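Local coordinates for ferrous iron uptake transporter protein B (Streptococcus thermophilus, PDB 3TAH) that probably carries out GTP-driven uptake of ferrous iron into the cell, this piece being its cytosolic GTP-binding domain with the attached helical domain, at residues N86-D89 and R95-Y98; Y60-Y65 and T100-E105; I104-P109 and A198-I203; S183-V188 and E227-I232. The protein carries 1 engineered substitution. One frame throughout, in Å; residues are numbered along the deposited sequence.

Contact 1 (N86-D89 and R95-Y98); sequences NVVD and RNLY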
loop_
_atom_site.group_PDB
_atom_site.type_symbol
_atom_site.label_atom_id
_atom_site.label_comp_id
_atom_site.label_asym_id
_atom_site.label_seq_id
_atom_site.Cartn_x
_atom_site.Cartn_y
_atom_site.Cartn_z
ATOM N N ASN A 86 -7.314 1.695 1.516
ATOM C CA ASN A 86 -6.718 0.463 2.014
ATOM C C ASN A 86 -7.647 -0.107 3.082
ATOM O O ASN A 86 -7.799 0.496 4.146
ATOM C CB ASN A 86 -5.299 0.780 2.544
ATOM C CG ASN A 86 -4.583 -0.409 3.174
ATOM O OD1 ASN A 86 -3.694 -0.227 4.018
ATOM N ND2 ASN A 86 -4.944 -1.621 2.769
ATOM N N VAL A 87 -8.260 -1.254 2.783
ATOM C CA VAL A 87 -9.138 -1.966 3.730
ATOM C C VAL A 87 -8.254 -2.844 4.620
ATOM O O VAL A 87 -7.532 -3.718 4.130
ATOM C CB VAL A 87 -10.209 -2.819 3.004
ATOM C CG1 VAL A 87 -11.124 -3.535 4.001
ATOM C CG2 VAL A 87 -11.017 -1.947 2.054
ATOM N N VAL A 88 -8.313 -2.579 5.921
ATOM C CA VAL A 88 -7.505 -3.253 6.936
ATOM C C VAL A 88 -8.410 -3.915 7.979
ATOM O O VAL A 88 -9.298 -3.270 8.530
ATOM C CB VAL A 88 -6.560 -2.232 7.621
ATOM C CG1 VAL A 88 -5.889 -2.789 8.897
ATOM C CG2 VAL A 88 -5.507 -1.739 6.609
ATOM N N ASP A 89 -8.159 -5.198 8.231
ATOM C CA ASP A 89 -8.835 -5.972 9.258
ATOM C C ASP A 89 -8.316 -5.609 10.649
ATOM O O ASP A 89 -7.218 -6.041 11.056
ATOM C CB ASP A 89 -8.611 -7.464 8.988
ATOM C CG ASP A 89 -9.303 -8.372 10.000
ATOM O OD1 ASP A 89 -9.968 -7.895 10.934
ATOM O OD2 ASP A 89 -9.165 -9.590 9.845
ATOM N N ARG A 95 -0.538 -7.917 10.847
ATOM C CA ARG A 95 -0.449 -8.688 9.603
ATOM C C ARG A 95 -0.968 -7.895 8.400
ATOM O O ARG A 95 -0.365 -7.954 7.339
ATOM C CB ARG A 95 -1.202 -10.028 9.692
ATOM C CG ARG A 95 -1.113 -10.880 8.402
ATOM C CD ARG A 95 -1.607 -12.339 8.562
ATOM N NE ARG A 95 -3.057 -12.426 8.704
ATOM C CZ ARG A 95 -3.735 -13.479 9.177
ATOM N NH1 ARG A 95 -3.124 -14.589 9.574
ATOM N NH2 ARG A 95 -5.065 -13.414 9.258
ATOM N N ASN A 96 -2.079 -7.182 8.578
ATOM C CA ASN A 96 -2.665 -6.365 7.513
ATOM C C ASN A 96 -1.817 -5.135 7.135
ATOM O O ASN A 96 -1.790 -4.740 5.964
ATOM C CB ASN A 96 -4.078 -5.903 7.875
ATOM C CG ASN A 96 -5.128 -6.985 7.681
ATOM O OD1 ASN A 96 -6.079 -6.814 6.901
ATOM N ND2 ASN A 96 -4.981 -8.090 8.390
ATOM N N LEU A 97 -1.134 -4.536 8.118
ATOM C CA LEU A 97 -0.321 -3.334 7.860
ATOM C C LEU A 97 0.968 -3.628 7.082
ATOM O O LEU A 97 1.619 -2.705 6.603
ATOM C CB LEU A 97 0.003 -2.568 9.153
ATOM C CG LEU A 97 -1.181 -1.934 9.894
ATOM C CD1 LEU A 97 -0.706 -1.406 11.226
ATOM C CD2 LEU A 97 -1.869 -0.812 9.057
ATOM N N TYR A 98 1.345 -4.898 6.958
ATOM C CA TYR A 98 2.492 -5.270 6.135
ATOM C C TYR A 98 2.311 -4.750 4.710
ATOM O O TYR A 98 3.175 -4.048 4.168
ATOM C CB TYR A 98 2.687 -6.782 6.171
ATOM C CG TYR A 98 3.930 -7.259 5.476
ATOM C CD1 TYR A 98 5.164 -7.259 6.128
ATOM C CD2 TYR A 98 3.879 -7.731 4.172
ATOM C CE1 TYR A 98 6.298 -7.692 5.500
ATOM C CE2 TYR A 98 5.021 -8.176 3.537
ATOM C CZ TYR A 98 6.219 -8.149 4.210
ATOM O OH TYR A 98 7.342 -8.584 3.587
HETATM O O HOH W 1 -3.487 -3.899 4.046
HETATM O O HOH W 2 -5.799 -5.606 4.546
HETATM O O HOH W 3 -7.063 -10.349 8.341
#
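The amide oxygen OD1 of N96 is gripped twice from the side of the strand. The backbone N of D89 donates to OD1 of N96 at 3.0 Å in a nearly straight bond (168°), although the donor stands well above the carbonyl plane of the amide, 69° out of it. A water gives a second proton to OD1 of N96 (2.7 Å) and its other to O of V87 (2.6 Å), so the one amide oxygen occupies a strand N-H directly and a strand carbonyl by proxy. The opposite end of the amide, ND2, is held by O of N92, just ahead of the helix, which together with the OD1 bonds fixes how the amide is rotated. An asparagine suits the place because it can accept and donate at once on a short stem; CG anti to the carbonyl carbon (chi1 -78°) brings it up to the strand. The stem also packs, CB of N96 lying 3.7 Å from CG1 of V88, with the ends of the two side chains pointed opposite ways. N86 adds a further link through a second water, which accepts from ND2 of N86 (3.0 Å) and donates to O of N96 (2.7 Å); the same ND2 also reaches O of I9. The carboxylate of D89 binds T91 through OD1. Strand 83-89 continues into helix 93-105 and strand 110-115, and N96 joins the strand end to the helix of that beta-alpha-beta unit in the P-loop GTPase fold, close to N11 of the predicted GTP site.

Contact 2 (Y60-Y65 and T100-E105); sequences YSMSPY and TTQLIE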
loop_
_atom_site.group_PDB
_atom_site.type_symbol
_atom_site.label_atom_id
_atom_site.label_comp_id
_atom_site.label_asym_id
_atom_site.label_seq_id
_atom_site.Cartn_x
_atom_site.Cartn_y
_atom_site.Cartn_z
ATOM N N TYR A 60 -1.628 -9.973 0.144
ATOM C CA TYR A 60 -0.890 -9.772 1.403
ATOM C C TYR A 60 0.380 -8.918 1.273
ATOM O O TYR A 60 0.877 -8.370 2.260
ATOM C CB TYR A 60 -0.484 -11.135 1.978
ATOM C CG TYR A 60 -1.673 -11.931 2.417
ATOM C CD1 TYR A 60 -2.360 -11.583 3.575
ATOM C CD2 TYR A 60 -2.129 -13.019 1.684
ATOM C CE1 TYR A 60 -3.467 -12.293 3.994
ATOM C CE2 TYR A 60 -3.244 -13.739 2.100
ATOM C CZ TYR A 60 -3.905 -13.372 3.258
ATOM O OH TYR A 60 -5.023 -14.072 3.683
ATOM N N SER A 61 0.886 -8.811 0.051
ATOM C CA SER A 61 2.132 -8.112 -0.212
ATOM C C SER A 61 2.179 -7.803 -1.689
ATOM O O SER A 61 1.318 -8.270 -2.419
ATOM C CB SER A 61 3.316 -8.997 0.186
ATOM O OG SER A 61 4.534 -8.283 0.110
ATOM N N MET A 62 3.138 -6.992 -2.120
ATOM C CA MET A 62 3.358 -6.720 -3.547
ATOM C C MET A 62 4.670 -7.386 -3.990
ATOM O O MET A 62 5.663 -6.721 -4.326
ATOM C CB MET A 62 3.320 -5.217 -3.827
ATOM C CG MET A 62 1.894 -4.700 -3.910
ATOM S SD MET A 62 1.802 -2.996 -4.486
ATOM C CE MET A 62 2.484 -2.256 -3.066
ATOM N N SER A 63 4.630 -8.713 -3.991
ATOM C CA SER A 63 5.757 -9.540 -4.409
ATOM C C SER A 63 5.602 -9.909 -5.889
ATOM O O SER A 63 4.536 -9.717 -6.475
ATOM C CB SER A 63 5.847 -10.802 -3.546
ATOM O OG SER A 63 5.115 -11.866 -4.143
ATOM N N PRO A 64 6.663 -10.455 -6.509
ATOM C CA PRO A 64 6.553 -10.796 -7.931
ATOM C C PRO A 64 5.917 -12.168 -8.224
ATOM O O PRO A 64 5.834 -12.555 -9.390
ATOM C CB PRO A 64 8.024 -10.737 -8.419
ATOM C CG PRO A 64 8.874 -10.923 -7.213
ATOM C CD PRO A 64 8.015 -10.688 -5.973
ATOM N N TYR A 65 5.437 -12.865 -7.196
ATOM C CA TYR A 65 5.100 -14.285 -7.276
ATOM C C TYR A 65 3.635 -14.666 -7.499
ATOM O O TYR A 65 3.308 -15.857 -7.483
ATOM C CB TYR A 65 5.630 -14.968 -6.008
ATOM C CG TYR A 65 7.119 -14.722 -5.793
ATOM C CD1 TYR A 65 8.043 -15.076 -6.774
ATOM C CD2 TYR A 65 7.599 -14.139 -4.615
ATOM C CE1 TYR A 65 9.403 -14.862 -6.598
ATOM C CE2 TYR A 65 8.970 -13.919 -4.427
ATOM C CZ TYR A 65 9.862 -14.284 -5.432
ATOM O OH TYR A 65 11.218 -14.085 -5.294
ATOM N N THR A 100 0.121 -2.420 3.896
ATOM C CA THR A 100 -0.076 -0.990 4.008
ATOM C C THR A 100 1.241 -0.228 3.822
ATOM O O THR A 100 1.292 0.778 3.095
ATOM C CB THR A 100 -0.698 -0.641 5.372
ATOM O OG1 THR A 100 -1.916 -1.381 5.552
ATOM C CG2 THR A 100 -0.943 0.863 5.467
ATOM N N THR A 101 2.312 -0.720 4.451
ATOM C CA THR A 101 3.610 -0.032 4.344
ATOM C C THR A 101 4.060 0.062 2.883
ATOM O O THR A 101 4.600 1.075 2.437
ATOM C CB THR A 101 4.713 -0.691 5.225
ATOM O OG1 THR A 101 4.973 -2.035 4.795
ATOM C CG2 THR A 101 4.338 -0.673 6.721
ATOM N N GLN A 102 3.818 -0.998 2.129
ATOM C CA GLN A 102 4.162 -1.032 0.719
ATOM C C GLN A 102 3.289 -0.129 -0.138
ATOM O O GLN A 102 3.776 0.479 -1.091
ATOM C CB GLN A 102 4.091 -2.465 0.201
ATOM C CG GLN A 102 5.042 -3.425 0.893
ATOM C CD GLN A 102 4.781 -4.847 0.482
ATOM O OE1 GLN A 102 4.807 -5.151 -0.706
ATOM N NE2 GLN A 102 4.507 -5.725 1.449
ATOM N N LEU A 103 2.004 -0.052 0.204
ATOM C CA LEU A 103 1.077 0.864 -0.468
ATOM C C LEU A 103 1.504 2.328 -0.295
ATOM O O LEU A 103 1.498 3.090 -1.269
ATOM C CB LEU A 103 -0.355 0.652 0.021
ATOM C CG LEU A 103 -0.960 -0.738 -0.240
ATOM C CD1 LEU A 103 -2.303 -0.889 0.494
ATOM C CD2 LEU A 103 -1.120 -1.046 -1.747
ATOM N N ILE A 104 1.892 2.717 0.925
ATOM C CA ILE A 104 2.340 4.089 1.184
ATOM C C ILE A 104 3.526 4.423 0.280
ATOM O O ILE A 104 3.615 5.516 -0.273
ATOM C CB ILE A 104 2.692 4.306 2.686
ATOM C CG1 ILE A 104 1.431 4.164 3.560
ATOM C CG2 ILE A 104 3.331 5.693 2.904
ATOM C CD1 ILE A 104 1.668 4.088 5.086
ATOM N N GLU A 105 4.434 3.464 0.128
ATOM C CA GLU A 105 5.664 3.654 -0.638
ATOM C C GLU A 105 5.440 3.880 -2.145
ATOM O O GLU A 105 6.318 4.417 -2.819
ATOM C CB GLU A 105 6.598 2.472 -0.393
ATOM C CG GLU A 105 7.123 2.492 1.047
ATOM C CD GLU A 105 7.706 1.183 1.525
ATOM O OE1 GLU A 105 7.635 0.164 0.800
ATOM O OE2 GLU A 105 8.247 1.184 2.650
#
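S61 and M62 belong to the loop that follows the DLPG sequence (D55-G58), probably the counterpart of switch II in other GTPases, and the side-chain amide of Q102 on helix 93-105 meets them both. The secure bond is to the backbone: OE1 of Q102 accepts the N-H of M62 at 2.9 Å, with the donor tilted 29° from the carbonyl plane. In one of the two conformers of S61, NE2 of Q102 also donates to OG of S61 at 2.9 Å, and here the hydroxyl lies close to the amide plane, 9° out of it. A glutamine is apt because its extended chain carries a donor and an acceptor side by side across to a loop that has no regular structure of its own. Helix 93-105 thus gives this loop of the G domain polar partners, while M62 makes an apolar contact. Bent at chi3 (-70°), the methionine folds its methyl back against the helix, where CE of M62 lies 3.6 Å from CB of Q102 and 4.0 Å from CD2 of L103. Long and flexible, it fits along the stem of Q102. From helix 67-77, NH2 of R73 donates a hydrogen bond to O of M62.

Contact 3 (I104-P109 and A198-I203); sequences IETGIP and ARFYAI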
loop_
_atom_site.group_PDB
_atom_site.type_symbol
_atom_site.label_atom_id
_atom_site.label_comp_id
_atom_site.label_asym_id
_atom_site.label_seq_id
_atom_site.Cartn_x
_atom_site.Cartn_y
_atom_site.Cartn_z
ATOM N N ILE A 104 1.892 2.717 0.925
ATOM C CA ILE A 104 2.340 4.089 1.184
ATOM C C ILE A 104 3.526 4.423 0.280
ATOM O O ILE A 104 3.615 5.516 -0.273
ATOM C CB ILE A 104 2.692 4.306 2.686
ATOM C CG1 ILE A 104 1.431 4.164 3.560
ATOM C CG2 ILE A 104 3.331 5.693 2.904
ATOM C CD1 ILE A 104 1.668 4.088 5.086
ATOM N N GLU A 105 4.434 3.464 0.128
ATOM C CA GLU A 105 5.664 3.654 -0.638
ATOM C C GLU A 105 5.440 3.880 -2.145
ATOM O O GLU A 105 6.318 4.417 -2.819
ATOM C CB GLU A 105 6.598 2.472 -0.393
ATOM C CG GLU A 105 7.123 2.492 1.047
ATOM C CD GLU A 105 7.706 1.183 1.525
ATOM O OE1 GLU A 105 7.635 0.164 0.800
ATOM O OE2 GLU A 105 8.247 1.184 2.650
ATOM N N THR A 106 4.276 3.499 -2.665
ATOM C CA THR A 106 3.944 3.772 -4.073
ATOM C C THR A 106 3.849 5.274 -4.381
ATOM O O THR A 106 3.950 5.694 -5.546
ATOM C CB THR A 106 2.606 3.117 -4.503
ATOM O OG1 THR A 106 1.516 3.777 -3.845
ATOM C CG2 THR A 106 2.588 1.599 -4.230
ATOM N N GLY A 107 3.636 6.083 -3.343
ATOM C CA GLY A 107 3.467 7.509 -3.494
ATOM C C GLY A 107 2.064 7.975 -3.846
ATOM O O GLY A 107 1.871 9.173 -4.023
ATOM N N ILE A 108 1.099 7.060 -3.959
ATOM C CA ILE A 108 -0.304 7.440 -4.121
ATOM C C ILE A 108 -0.891 7.489 -2.713
ATOM O O ILE A 108 -0.905 6.459 -2.034
ATOM C CB ILE A 108 -1.088 6.433 -4.930
ATOM C CG1 ILE A 108 -0.481 6.283 -6.321
ATOM C CG2 ILE A 108 -2.539 6.878 -5.032
ATOM C CD1 ILE A 108 -1.202 5.285 -7.158
ATOM N N PRO A 109 -1.362 8.667 -2.261
ATOM C CA PRO A 109 -1.802 8.804 -0.855
ATOM C C PRO A 109 -2.802 7.753 -0.409
ATOM O O PRO A 109 -3.777 7.487 -1.124
ATOM C CB PRO A 109 -2.426 10.199 -0.821
ATOM C CG PRO A 109 -1.607 10.920 -1.803
ATOM C CD PRO A 109 -1.455 9.973 -2.946
ATOM N N ALA A 198 9.829 6.714 -6.387
ATOM C CA ALA A 198 11.261 6.390 -6.355
ATOM C C ALA A 198 11.600 5.472 -5.193
ATOM O O ALA A 198 12.368 4.530 -5.363
ATOM C CB ALA A 198 12.131 7.641 -6.306
ATOM N N ARG A 199 11.013 5.734 -4.029
ATOM C CA ARG A 199 11.268 4.920 -2.837
ATOM C C ARG A 199 10.785 3.471 -3.002
ATOM O O ARG A 199 11.475 2.543 -2.563
ATOM C CB ARG A 199 10.647 5.575 -1.604
ATOM C CG ARG A 199 11.061 4.939 -0.311
ATOM C CD ARG A 199 10.593 5.777 0.869
ATOM N NE ARG A 199 10.825 5.046 2.100
ATOM C CZ ARG A 199 11.959 5.024 2.798
ATOM N NH1 ARG A 199 13.038 5.714 2.432
ATOM N NH2 ARG A 199 12.018 4.286 3.902
ATOM N N PHE A 200 9.621 3.289 -3.636
ATOM C CA PHE A 200 9.106 1.955 -3.944
ATOM C C PHE A 200 10.126 1.182 -4.771
ATOM O O PHE A 200 10.433 0.029 -4.479
ATOM C CB PHE A 200 7.785 2.019 -4.729
ATOM C CG PHE A 200 7.267 0.673 -5.119
ATOM C CD1 PHE A 200 6.394 -0.004 -4.289
ATOM C CD2 PHE A 200 7.648 0.079 -6.316
ATOM C CE1 PHE A 200 5.925 -1.256 -4.631
ATOM C CE2 PHE A 200 7.167 -1.179 -6.654
ATOM C CZ PHE A 200 6.309 -1.833 -5.810
ATOM N N TYR A 201 10.631 1.827 -5.819
ATOM C CA TYR A 201 11.605 1.190 -6.696
ATOM C C TYR A 201 12.933 0.952 -5.981
ATOM O O TYR A 201 13.544 -0.095 -6.168
ATOM C CB TYR A 201 11.831 2.026 -7.949
ATOM C CG TYR A 201 10.694 1.950 -8.921
ATOM C CD1 TYR A 201 10.460 0.783 -9.647
ATOM C CD2 TYR A 201 9.861 3.031 -9.136
ATOM C CE1 TYR A 201 9.413 0.700 -10.547
ATOM C CE2 TYR A 201 8.819 2.955 -10.035
ATOM C CZ TYR A 201 8.605 1.791 -10.740
ATOM O OH TYR A 201 7.558 1.712 -11.629
ATOM N N ALA A 202 13.374 1.909 -5.167
ATOM C CA ALA A 202 14.639 1.755 -4.454
ATOM C C ALA A 202 14.595 0.541 -3.505
ATOM O O ALA A 202 15.541 -0.239 -3.439
ATOM C CB ALA A 202 15.004 3.030 -3.702
ATOM N N ILE A 203 13.495 0.384 -2.779
ATOM C CA ILE A 203 13.342 -0.731 -1.845
ATOM C C ILE A 203 13.263 -2.052 -2.605
ATOM O O ILE A 203 13.876 -3.039 -2.195
ATOM C CB ILE A 203 12.117 -0.560 -0.926
ATOM C CG1 ILE A 203 12.347 0.610 0.022
ATOM C CG2 ILE A 203 11.886 -1.848 -0.087
ATOM C CD1 ILE A 203 11.117 1.085 0.730
HETATM O O HOH W 4 8.922 3.680 3.516
HETATM O O HOH W 5 8.058 6.486 -3.394
#
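E105 and I203 meet with their side chains at about a right angle, the tip of the isoleucine laid over the flat of the carboxylate. CD1 of I203 is 3.5 Å from both CD and OE2 of E105, near-equal spacings that place the methyl above the group and leave its oxygens to polar partners. OE1 forms a salt bridge with R249 and OE2 a hydrogen bond with Y174; a water adds to this, donating to OE2 of E105 at 2.7 Å and accepting from NE of R199 at 2.7 Å. The buried acid is thus well supplied with donors, which would favour its charged form. The contact lies on the seam where the G domain meets the helical domain, between the end of helix 93-105 and helix 198-206. There, F200 leans on the backbone, its CB 3.4 Å from O of E105, and its ring is set at a slant to T106, with CD1 of F200 4.1 Å from CG2 of T106. The threonine turns this methyl to the phenylalanine while its hydroxyl bonds O of L103. Directly afterwards the chain breaks from the helix at G107, where positive phi (84°) would jam a side chain against the carbonyl of T106.

Contact 4 (S183-V188 and E227-I232); sequences SQILEV and EDIIRI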
loop_
_atom_site.group_PDB
_atom_site.type_symbol
_atom_site.label_atom_id
_atom_site.label_comp_id
_atom_site.label_asym_id
_atom_site.label_seq_id
_atom_site.Cartn_x
_atom_site.Cartn_y
_atom_site.Cartn_z
ATOM N N SER A 183 18.730 5.638 0.435
ATOM C CA SER A 183 19.280 6.918 -0.038
ATOM C C SER A 183 20.327 6.772 -1.149
ATOM O O SER A 183 20.309 7.528 -2.116
ATOM C CB SER A 183 19.883 7.714 1.121
ATOM O OG SER A 183 18.849 8.300 1.887
ATOM N N GLN A 184 21.246 5.825 -0.989
ATOM C CA GLN A 184 22.300 5.580 -1.998
ATOM C C GLN A 184 21.742 4.959 -3.276
ATOM O O GLN A 184 22.194 5.288 -4.377
ATOM C CB GLN A 184 23.440 4.762 -1.401
ATOM C CG GLN A 184 24.211 5.596 -0.388
ATOM C CD GLN A 184 25.132 4.773 0.471
ATOM O OE1 GLN A 184 25.649 3.767 0.028
ATOM N NE2 GLN A 184 25.343 5.210 1.706
ATOM N N ILE A 185 20.742 4.086 -3.144
ATOM C CA ILE A 185 20.073 3.528 -4.321
ATOM C C ILE A 185 19.314 4.642 -5.064
ATOM O O ILE A 185 19.355 4.703 -6.299
ATOM C CB ILE A 185 19.166 2.324 -3.974
ATOM C CG1 ILE A 185 20.031 1.137 -3.551
ATOM C CG2 ILE A 185 18.305 1.936 -5.175
ATOM C CD1 ILE A 185 19.240 0.008 -2.904
ATOM N N LEU A 186 18.650 5.525 -4.320
ATOM C CA LEU A 186 18.004 6.703 -4.920
ATOM C C LEU A 186 19.005 7.569 -5.693
ATOM O O LEU A 186 18.693 8.008 -6.798
ATOM C CB LEU A 186 17.270 7.539 -3.869
ATOM C CG LEU A 186 15.971 6.946 -3.330
ATOM C CD1 LEU A 186 15.500 7.730 -2.087
ATOM C CD2 LEU A 186 14.880 6.908 -4.427
ATOM N N GLU A 187 20.191 7.802 -5.124
ATOM C CA GLU A 187 21.255 8.551 -5.821
ATOM C C GLU A 187 21.652 7.845 -7.113
ATOM O O GLU A 187 21.771 8.484 -8.149
ATOM C CB GLU A 187 22.524 8.693 -4.968
ATOM C CG GLU A 187 22.399 9.535 -3.717
ATOM C CD GLU A 187 23.501 9.244 -2.675
ATOM O OE1 GLU A 187 24.577 8.696 -3.026
ATOM O OE2 GLU A 187 23.291 9.564 -1.485
ATOM N N VAL A 188 21.846 6.530 -7.052
ATOM C CA VAL A 188 22.210 5.759 -8.226
ATOM C C VAL A 188 21.099 5.784 -9.289
ATOM O O VAL A 188 21.381 5.844 -10.485
ATOM C CB VAL A 188 22.536 4.301 -7.883
ATOM N N GLU A 227 24.553 -3.186 -6.545
ATOM C CA GLU A 227 25.146 -4.420 -6.020
ATOM C C GLU A 227 26.014 -4.154 -4.791
ATOM O O GLU A 227 25.905 -4.857 -3.783
ATOM C CB GLU A 227 26.011 -5.111 -7.070
ATOM C CG GLU A 227 26.959 -6.154 -6.475
ATOM C CD GLU A 227 26.233 -7.381 -5.947
ATOM O OE1 GLU A 227 25.056 -7.565 -6.313
ATOM O OE2 GLU A 227 26.829 -8.168 -5.173
ATOM N N ASP A 228 26.866 -3.134 -4.884
ATOM C CA ASP A 228 27.753 -2.754 -3.772
ATOM C C ASP A 228 26.958 -2.370 -2.510
ATOM O O ASP A 228 27.267 -2.827 -1.410
ATOM C CB ASP A 228 28.624 -1.557 -4.170
ATOM C CG ASP A 228 29.811 -1.914 -5.066
ATOM O OD1 ASP A 228 30.131 -3.106 -5.262
ATOM O OD2 ASP A 228 30.449 -0.957 -5.571
ATOM N N ILE A 229 25.935 -1.539 -2.678
ATOM C CA ILE A 229 25.085 -1.080 -1.549
ATOM C C ILE A 229 24.438 -2.270 -0.811
ATOM O O ILE A 229 24.420 -2.331 0.428
ATOM C CB ILE A 229 23.996 -0.106 -2.039
ATOM C CG1 ILE A 229 24.634 1.208 -2.513
ATOM C CG2 ILE A 229 22.959 0.186 -0.930
ATOM C CD1 ILE A 229 23.774 1.997 -3.480
ATOM N N ILE A 230 23.909 -3.206 -1.588
ATOM C CA ILE A 230 23.281 -4.422 -1.040
ATOM C C ILE A 230 24.286 -5.272 -0.276
ATOM O O ILE A 230 23.991 -5.747 0.835
ATOM C CB ILE A 230 22.590 -5.267 -2.140
ATOM C CG1 ILE A 230 21.413 -4.494 -2.752
ATOM C CG2 ILE A 230 22.074 -6.603 -1.581
ATOM C CD1 ILE A 230 20.861 -5.155 -4.021
ATOM N N ARG A 231 25.475 -5.446 -0.851
ATOM C CA ARG A 231 26.479 -6.314 -0.253
ATOM C C ARG A 231 26.882 -5.801 1.122
ATOM O O ARG A 231 26.817 -6.555 2.101
ATOM C CB ARG A 231 27.711 -6.461 -1.153
ATOM C CG ARG A 231 28.744 -7.480 -0.652
ATOM C CD ARG A 231 30.012 -7.506 -1.509
ATOM N NE ARG A 231 30.699 -6.207 -1.537
ATOM C CZ ARG A 231 30.715 -5.342 -2.555
ATOM N NH1 ARG A 231 30.081 -5.584 -3.706
ATOM N NH2 ARG A 231 31.386 -4.203 -2.423
ATOM N N ILE A 232 27.265 -4.530 1.197
ATOM C CA ILE A 232 27.746 -3.961 2.456
ATOM C C ILE A 232 26.608 -3.901 3.477
ATOM O O ILE A 232 26.840 -4.126 4.665
ATOM C CB ILE A 232 28.471 -2.566 2.281
ATOM C CG1 ILE A 232 29.072 -2.078 3.607
ATOM C CG2 ILE A 232 27.547 -1.495 1.638
ATOM C CD1 ILE A 232 30.098 -3.054 4.257
#
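The helical segments S183-V188 and E227-I232 run in opposite directions and come closest at Q184 and I229, whose CA atoms are 7.2 Å apart. No hydrogen bond joins the two; the contact rests almost entirely on I229. Its chain stretches out with CG1 anti to the carbonyl carbon (chi1 -68°), sending CD1 into the angle between Q184 and I185. There CD1 of I229 sits 3.5 Å from CB of Q184, 3.7 Å from N of I185 and 3.8 Å from CG1 of I185, so the methyl presses on the backbone of the facing helix as well as on its side chains. The branch methyl CG2 of I229 adds a looser approach to the same CG1 of I185, 4.0 Å away. A beta-branched isoleucine suits this, one arm reaching across while the other fills in beside it. Q184, exposed to solvent, contributes its aliphatic part, its side chain slanting across I229; its OE1 comes 3.7 Å from CG1 of I229. On the exposed side of helix 220-237, next to I229, both terminal nitrogens of R231 converge on OD1 of D228 from the same face of its plane, the NH1 to OD1 bond of this salt bridge being 2.9 Å long; both residues are exposed, which suits a charged pair. Behind I185, helix 198-206 closes the other side with A202 and F206, and Q222 near the start of helix 220-237 bonds O of V188, so helices 176-189, 198-206 and 220-237 gather around this apolar spot.

Overall arrangement
Helix 93-105 threads through contacts 1, 2 and 3, tied successively to strand 83-89, to the loop after strand 51-55 and to helix 198-206. Contacts 1 and 2 belong to the core of the G domain and rely on side-chain amides that meet backbone N-H groups; they touch where OD1 of N86 lies 2.6 Å from OG1 of T100. Contact 3, sharing I104 and E105 with contact 2, is equally buried but mixes hydrocarbon with charge and water, as befits the domain seam; M62 packs against F200 between them. Contact 4 lies farthest out, about 30 Å from contact 1 centre to centre, is mainly hydrocarbon, with no hydrogen bond across it, and reaches contact 3 through L186 against A198.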